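Local coordinates for 2,4-dihydroxyhept-2-ene-1,7-dioic acid aldolase (Kordia algicida OT-1, PDB 6BDE), which binds heme and, as an H-NOX protein, probably senses nitric oxide or oxygen in signalling, at residues I4-F17 and L66-I78. The protein carries 1 engineered substitution. Sequence-based numbering, arbitrary orientation.
Sequences IIFTEFLDLVEDKF and LLLTYGEHFFSVI. Engineered in segment 66-78: Gly-71 (natural residue Ala). With HEM (protoporphyrin IX containing Fe), chain B.
Tyr-70 is the knob of this helix pair, its side chain set among Ile-5, Glu-8, Phe-9 and Leu-12 of the 4-17 helix. With CG trans to the backbone N (chi1 -178°), the ring extends across to the opposite backbone, where its hydroxyl gives Ile-5 O a weak hydrogen bond (OH to O 2.5 Å). That carbonyl also accepts the helical bond from Phe-9 N, 3.2 Å from Ile-5 O, and thus has two donors. A tyrosine suits a place where a flat apolar ring must end in a donor: Phe-9 CB lies over one face, 3.7 Å from Tyr-70 CZ, and the Phe-9 ring turns its edge to the Tyr-70 face, planes 68° apart. A phenylalanine here would probably keep much of this packing but cost Ile-5 O its second donor, leaving the bond from Phe-9 N.

In the H-NOX fold this junction lies beside the heme, and Ile-5 belongs to both: its CD1 is 3.6 Å from Phe-74 CZ and equally close to CAA of the porphyrin. Branched and apolar, it packs against both the ring and the heme, while Ile-78 packs on the porphyrin from the second helix.

Glu-8, bent at its second torsion, offers OE1 to the edge of the imidazole, and His-73 NE2 donates a weak bond across 3.3 Å at 150°. Val-77 CG2 lies 3.6 Å from Glu-8 OE1, an apolar neighbour for the carboxylate. Leu-12 CD1 lies over a face of His-73, and its CD2 reaches Tyr-70 CA at 3.7 Å. Within the helices, Ile-4 O accepts from Glu-8 N and from Thr-7 OG1, which comes from above the carbonyl plane on the same face as Glu-8 N, and Ser-76 OG bonds to His-73 O.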
loop_
_atom_site.group_PDB
_atom_site.type_symbol
_atom_site.label_atom_id
_atom_site.label_comp_id
_atom_site.label_asym_id
_atom_site.label_seq_id
_atom_site.Cartn_x
_atom_site.Cartn_y
_atom_site.Cartn_z
ATOM N N ILE A 4 -3.787 1.446 12.423
ATOM C CA ILE A 4 -3.884 0.118 11.821
ATOM C C ILE A 4 -2.719 -0.125 10.871
ATOM O O ILE A 4 -2.248 -1.261 10.731
ATOM C CB ILE A 4 -5.245 -0.051 11.115
ATOM C CG1 ILE A 4 -5.361 -1.441 10.484
ATOM C CG2 ILE A 4 -5.456 1.041 10.074
ATOM C CD1 ILE A 4 -5.526 -2.556 11.492
ATOM N N ILE A 5 -2.223 0.930 10.222
ATOM C CA ILE A 5 -1.065 0.785 9.348
ATOM C C ILE A 5 0.179 0.461 10.164
ATOM O O ILE A 5 1.031 -0.326 9.736
ATOM C CB ILE A 5 -0.876 2.056 8.501
ATOM C CG1 ILE A 5 -2.188 2.428 7.809
ATOM C CG2 ILE A 5 0.225 1.857 7.473
ATOM C CD1 ILE A 5 -2.687 1.369 6.851
ATOM N N PHE A 6 0.302 1.053 11.355
ATOM C CA PHE A 6 1.458 0.784 12.204
ATOM C C PHE A 6 1.396 -0.622 12.790
ATOM O O PHE A 6 2.390 -1.357 12.772
ATOM C CB PHE A 6 1.542 1.824 13.323
ATOM C CG PHE A 6 2.054 3.162 12.875
ATOM C CD1 PHE A 6 3.415 3.415 12.815
ATOM C CD2 PHE A 6 1.174 4.172 12.524
ATOM C CE1 PHE A 6 3.888 4.650 12.407
ATOM C CE2 PHE A 6 1.639 5.408 12.115
ATOM C CZ PHE A 6 2.999 5.647 12.056
ATOM N N THR A 7 0.232 -1.012 13.316
ATOM C CA THR A 7 0.119 -2.300 13.995
ATOM C C THR A 7 0.328 -3.463 13.031
ATOM O O THR A 7 1.036 -4.425 13.351
ATOM C CB THR A 7 -1.241 -2.415 14.685
ATOM O OG1 THR A 7 -2.287 -2.286 13.713
ATOM C CG2 THR A 7 -1.397 -1.329 15.742
ATOM N N GLU A 8 -0.281 -3.393 11.845
ATOM C CA GLU A 8 -0.105 -4.459 10.863
ATOM C C GLU A 8 1.322 -4.505 10.335
ATOM O O GLU A 8 1.828 -5.587 10.014
ATOM C CB GLU A 8 -1.089 -4.282 9.707
ATOM C CG GLU A 8 -2.549 -4.467 10.093
ATOM C CD GLU A 8 -2.899 -5.912 10.399
ATOM O OE1 GLU A 8 -2.156 -6.814 9.959
ATOM O OE2 GLU A 8 -3.921 -6.144 11.078
ATOM N N PHE A 9 1.984 -3.350 10.241
ATOM C CA PHE A 9 3.362 -3.317 9.758
ATOM C C PHE A 9 4.305 -3.984 10.751
ATOM O O PHE A 9 5.098 -4.856 10.377
ATOM C CB PHE A 9 3.788 -1.871 9.493
ATOM C CG PHE A 9 5.263 -1.704 9.252
ATOM C CD1 PHE A 9 5.836 -2.110 8.059
ATOM C CD2 PHE A 9 6.074 -1.131 10.219
ATOM C CE1 PHE A 9 7.193 -1.954 7.835
ATOM C CE2 PHE A 9 7.432 -0.972 10.001
ATOM C CZ PHE A 9 7.992 -1.383 8.806
ATOM N N LEU A 10 4.228 -3.591 12.024
ATOM C CA LEU A 10 5.103 -4.189 13.026
ATOM C C LEU A 10 4.781 -5.662 13.245
ATOM O O LEU A 10 5.671 -6.441 13.601
ATOM C CB LEU A 10 5.007 -3.413 14.338
ATOM C CG LEU A 10 5.415 -1.939 14.251
ATOM C CD1 LEU A 10 5.201 -1.241 15.584
ATOM C CD2 LEU A 10 6.861 -1.805 13.790
ATOM N N ASP A 11 3.523 -6.060 13.039
ATOM C CA ASP A 11 3.195 -7.483 13.041
ATOM C C ASP A 11 3.949 -8.214 11.939
ATOM O O ASP A 11 4.474 -9.312 12.156
ATOM C CB ASP A 11 1.687 -7.678 12.872
ATOM C CG ASP A 11 0.924 -7.499 14.169
ATOM O OD1 ASP A 11 1.573 -7.366 15.228
ATOM O OD2 ASP A 11 -0.324 -7.490 14.130
ATOM N N LEU A 12 4.019 -7.612 10.749
ATOM C CA LEU A 12 4.741 -8.229 9.642
ATOM C C LEU A 12 6.243 -8.248 9.903
ATOM O O LEU A 12 6.931 -9.201 9.520
ATOM C CB LEU A 12 4.427 -7.488 8.342
ATOM C CG LEU A 12 4.867 -8.158 7.041
ATOM C CD1 LEU A 12 4.359 -9.589 6.977
ATOM C CD2 LEU A 12 4.379 -7.359 5.845
ATOM N N VAL A 13 6.767 -7.204 10.548
ATOM C CA VAL A 13 8.186 -7.182 10.896
ATOM C C VAL A 13 8.503 -8.292 11.892
ATOM O O VAL A 13 9.523 -8.981 11.774
ATOM C CB VAL A 13 8.583 -5.799 11.444
ATOM C CG1 VAL A 13 10.039 -5.797 11.881
ATOM C CG2 VAL A 13 8.335 -4.724 10.397
ATOM N N GLU A 14 7.634 -8.481 12.887
ATOM C CA GLU A 14 7.808 -9.585 13.825
ATOM C C GLU A 14 7.699 -10.929 13.116
ATOM O O GLU A 14 8.455 -11.863 13.414
ATOM C CB GLU A 14 6.775 -9.483 14.949
ATOM C CG GLU A 14 6.348 -10.821 15.531
ATOM C CD GLU A 14 6.005 -10.741 17.004
ATOM O OE1 GLU A 14 6.362 -11.678 17.747
ATOM O OE2 GLU A 14 5.375 -9.745 17.420
ATOM N N ASP A 15 6.772 -11.038 12.162
ATOM C CA ASP A 15 6.570 -12.300 11.459
ATOM C C ASP A 15 7.770 -12.659 10.590
ATOM O O ASP A 15 8.158 -13.830 10.512
ATOM C CB ASP A 15 5.297 -12.224 10.615
ATOM C CG ASP A 15 5.191 -13.353 9.607
ATOM O OD1 ASP A 15 5.747 -14.440 9.860
ATOM O OD2 ASP A 15 4.552 -13.147 8.552
ATOM N N LYS A 16 8.377 -11.669 9.938
ATOM C CA LYS A 16 9.421 -11.928 8.952
ATOM C C LYS A 16 10.833 -11.833 9.517
ATOM O O LYS A 16 11.686 -12.655 9.170
ATOM C CB LYS A 16 9.281 -10.962 7.771
ATOM C CG LYS A 16 10.341 -11.139 6.693
ATOM C CD LYS A 16 10.271 -12.520 6.058
ATOM C CE LYS A 16 8.950 -12.730 5.340
ATOM N NZ LYS A 16 8.708 -11.675 4.320
ATOM N N PHE A 17 11.106 -10.852 10.380
ATOM C CA PHE A 17 12.463 -10.595 10.841
ATOM C C PHE A 17 12.680 -10.855 12.326
ATOM O O PHE A 17 13.835 -10.881 12.765
ATOM C CB PHE A 17 12.866 -9.147 10.519
ATOM C CG PHE A 17 12.769 -8.801 9.060
ATOM C CD1 PHE A 17 11.639 -8.180 8.550
ATOM C CD2 PHE A 17 13.800 -9.122 8.192
ATOM C CE1 PHE A 17 11.550 -7.866 7.209
ATOM C CE2 PHE A 17 13.715 -8.813 6.849
ATOM C CZ PHE A 17 12.589 -8.185 6.356
ATOM N N LEU A 66 10.278 -3.575 0.974
ATOM C CA LEU A 66 9.566 -3.703 2.241
ATOM C C LEU A 66 8.128 -3.217 2.112
ATOM O O LEU A 66 7.198 -3.866 2.605
ATOM C CB LEU A 66 10.298 -2.931 3.338
ATOM C CG LEU A 66 11.663 -3.467 3.772
ATOM C CD1 LEU A 66 12.394 -2.448 4.635
ATOM C CD2 LEU A 66 11.506 -4.787 4.511
ATOM N N LEU A 67 7.926 -2.076 1.446
ATOM C CA LEU A 67 6.578 -1.552 1.265
ATOM C C LEU A 67 5.772 -2.395 0.285
ATOM O O LEU A 67 4.550 -2.513 0.434
ATOM C CB LEU A 67 6.637 -0.098 0.794
ATOM C CG LEU A 67 6.963 0.940 1.870
ATOM C CD1 LEU A 67 7.027 2.336 1.270
ATOM C CD2 LEU A 67 5.944 0.883 2.997
ATOM N N LEU A 68 6.427 -2.981 -0.720
ATOM C CA LEU A 68 5.729 -3.884 -1.630
ATOM C C LEU A 68 5.190 -5.093 -0.875
ATOM O O LEU A 68 4.014 -5.448 -1.006
ATOM C CB LEU A 68 6.665 -4.319 -2.761
ATOM C CG LEU A 68 6.044 -4.969 -4.003
ATOM C CD1 LEU A 68 6.929 -4.734 -5.217
ATOM C CD2 LEU A 68 5.794 -6.462 -3.811
ATOM N N THR A 69 6.047 -5.738 -0.079
ATOM C CA THR A 69 5.612 -6.889 0.707
ATOM C C THR A 69 4.507 -6.504 1.683
ATOM O O THR A 69 3.540 -7.252 1.865
ATOM C CB THR A 69 6.804 -7.491 1.452
ATOM O OG1 THR A 69 7.775 -7.956 0.506
ATOM C CG2 THR A 69 6.361 -8.657 2.324
ATOM N N TYR A 70 4.628 -5.332 2.312
ATOM C CA TYR A 70 3.589 -4.886 3.235
ATOM C C TYR A 70 2.287 -4.590 2.502
ATOM O O TYR A 70 1.203 -4.941 2.986
ATOM C CB TYR A 70 4.062 -3.656 4.009
ATOM C CG TYR A 70 3.056 -3.157 5.020
ATOM C CD1 TYR A 70 2.318 -4.047 5.789
ATOM C CD2 TYR A 70 2.841 -1.798 5.205
ATOM C CE1 TYR A 70 1.394 -3.601 6.712
ATOM C CE2 TYR A 70 1.919 -1.341 6.127
ATOM C CZ TYR A 70 1.200 -2.247 6.878
ATOM O OH TYR A 70 0.280 -1.800 7.798
ATOM N N GLY A 71 2.370 -3.942 1.338
ATOM C CA GLY A 71 1.164 -3.659 0.574
ATOM C C GLY A 71 0.426 -4.917 0.161
ATOM O O GLY A 71 -0.808 -4.957 0.173
ATOM N N GLU A 72 1.167 -5.963 -0.208
ATOM C CA GLU A 72 0.530 -7.236 -0.521
ATOM C C GLU A 72 -0.114 -7.845 0.717
ATOM O O GLU A 72 -1.206 -8.420 0.636
ATOM C CB GLU A 72 1.550 -8.198 -1.130
ATOM C CG GLU A 72 2.108 -7.737 -2.466
ATOM C CD GLU A 72 2.838 -8.836 -3.211
ATOM O OE1 GLU A 72 3.247 -9.826 -2.569
ATOM O OE2 GLU A 72 2.999 -8.709 -4.444
ATOM N N HIS A 73 0.541 -7.718 1.874
ATOM C CA HIS A 73 -0.031 -8.250 3.106
ATOM C C HIS A 73 -1.267 -7.467 3.527
ATOM O O HIS A 73 -2.222 -8.045 4.061
ATOM C CB HIS A 73 1.013 -8.235 4.223
ATOM C CG HIS A 73 0.437 -8.448 5.589
ATOM N ND1 HIS A 73 -0.036 -9.670 6.016
ATOM C CD2 HIS A 73 0.253 -7.592 6.622
ATOM C CE1 HIS A 73 -0.484 -9.559 7.253
ATOM N NE2 HIS A 73 -0.321 -8.308 7.645
ATOM N N PHE A 74 -1.271 -6.152 3.297
ATOM C CA PHE A 74 -2.401 -5.335 3.724
ATOM C C PHE A 74 -3.666 -5.629 2.932
ATOM O O PHE A 74 -4.765 -5.339 3.417
ATOM C CB PHE A 74 -2.058 -3.848 3.620
ATOM C CG PHE A 74 -3.000 -2.959 4.382
ATOM C CD1 PHE A 74 -2.937 -2.883 5.765
ATOM C CD2 PHE A 74 -3.958 -2.210 3.719
ATOM C CE1 PHE A 74 -3.806 -2.071 6.470
ATOM C CE2 PHE A 74 -4.830 -1.395 4.419
ATOM C CZ PHE A 74 -4.754 -1.326 5.796
ATOM N N PHE A 75 -3.543 -6.193 1.728
ATOM C CA PHE A 75 -4.736 -6.572 0.977
ATOM C C PHE A 75 -5.521 -7.651 1.709
ATOM O O PHE A 75 -6.757 -7.658 1.679
ATOM C CB PHE A 75 -4.353 -7.043 -0.425
ATOM C CG PHE A 75 -5.529 -7.212 -1.348
ATOM C CD1 PHE A 75 -5.948 -6.167 -2.154
ATOM C CD2 PHE A 75 -6.214 -8.414 -1.408
ATOM C CE1 PHE A 75 -7.030 -6.319 -3.003
ATOM C CE2 PHE A 75 -7.296 -8.572 -2.253
ATOM C CZ PHE A 75 -7.704 -7.522 -3.052
ATOM N N SER A 76 -4.820 -8.574 2.374
ATOM C CA SER A 76 -5.504 -9.587 3.169
ATOM C C SER A 76 -6.230 -8.968 4.355
ATOM O O SER A 76 -7.281 -9.472 4.768
ATOM C CB SER A 76 -4.508 -10.645 3.645
ATOM O OG SER A 76 -3.633 -10.117 4.626
ATOM N N VAL A 77 -5.689 -7.884 4.918
ATOM C CA VAL A 77 -6.408 -7.150 5.954
ATOM C C VAL A 77 -7.684 -6.549 5.381
ATOM O O VAL A 77 -8.727 -6.513 6.045
ATOM C CB VAL A 77 -5.502 -6.068 6.572
ATOM C CG1 VAL A 77 -6.216 -5.365 7.718
ATOM C CG2 VAL A 77 -4.190 -6.677 7.042
ATOM N N ILE A 78 -7.620 -6.072 4.137
ATOM C CA ILE A 78 -8.812 -5.561 3.469
ATOM C C ILE A 78 -9.792 -6.693 3.188
ATOM O O ILE A 78 -11.010 -6.533 3.343
ATOM C CB ILE A 78 -8.413 -4.827 2.177
ATOM C CG1 ILE A 78 -7.736 -3.494 2.510
ATOM C CG2 ILE A 78 -9.623 -4.635 1.281
ATOM C CD1 ILE A 78 -6.828 -2.982 1.416
HETATM C CHA HEM B . -3.483 4.504 2.760
HETATM C CHB HEM B . -8.059 1.670 3.478
HETATM C CHC HEM B . -7.800 -0.102 -1.735
HETATM C CHD HEM B . -3.075 2.541 -2.383
HETATM C C1A HEM B . -4.918 3.646 3.092
HETATM C C2A HEM B . -5.127 3.659 4.491
HETATM C C3A HEM B . -6.254 2.963 4.661
HETATM C C4A HEM B . -6.631 2.579 3.359
HETATM C CMA HEM B . -6.975 2.657 5.972
HETATM C CAA HEM B . -4.280 4.342 5.565
HETATM C CBA HEM B . -4.800 5.772 5.737
HETATM C CGA HEM B . -4.098 6.486 6.889
HETATM O O1A HEM B . -4.534 7.595 7.298
HETATM O O2A HEM B . -3.085 5.971 7.433
HETATM C C1B HEM B . -8.189 0.963 1.987
HETATM C C2B HEM B . -9.197 -0.187 1.795
HETATM C C3B HEM B . -9.077 -0.594 0.433
HETATM C C4B HEM B . -8.024 0.309 -0.142
HETATM C CMB HEM B . -10.140 -0.760 2.853
HETATM C CAB HEM B . -9.849 -1.684 -0.302
HETATM C CBB HEM B . -11.164 -1.656 -0.354
HETATM C C1C HEM B . -6.296 0.640 -2.083
HETATM C C2C HEM B . -5.740 0.104 -3.266
HETATM C C3C HEM B . -4.577 0.760 -3.419
HETATM C C4C HEM B . -4.517 1.644 -2.326
HETATM C CMC HEM B . -6.331 -0.975 -4.170
HETATM C CAC HEM B . -3.553 0.595 -4.538
HETATM C CBC HEM B . -3.493 1.488 -5.501
HETATM C C1D HEM B . -3.007 3.203 -0.846
HETATM C C2D HEM B . -1.621 3.752 -0.606
HETATM C C3D HEM B . -1.663 4.277 0.714
HETATM C C4D HEM B . -3.093 4.017 1.235
HETATM C CMD HEM B . -0.435 3.766 -1.568
HETATM C CAD HEM B . -0.517 4.962 1.458
HETATM C CBD HEM B . -0.860 6.413 1.780
HETATM C CGD HEM B . -0.252 7.316 0.712
HETATM O O1D HEM B . 0.196 6.809 -0.350
HETATM O O2D HEM B . -0.209 8.560 0.896
HETATM N NA HEM B . -5.794 2.914 2.283
HETATM N NB HEM B . -7.329 1.278 0.747
HETATM N NC HEM B . -5.549 1.589 -1.376
HETATM N ND HEM B . -4.002 3.237 0.261
HETATM FE FE HEM B . -5.943 2.672 0.281
#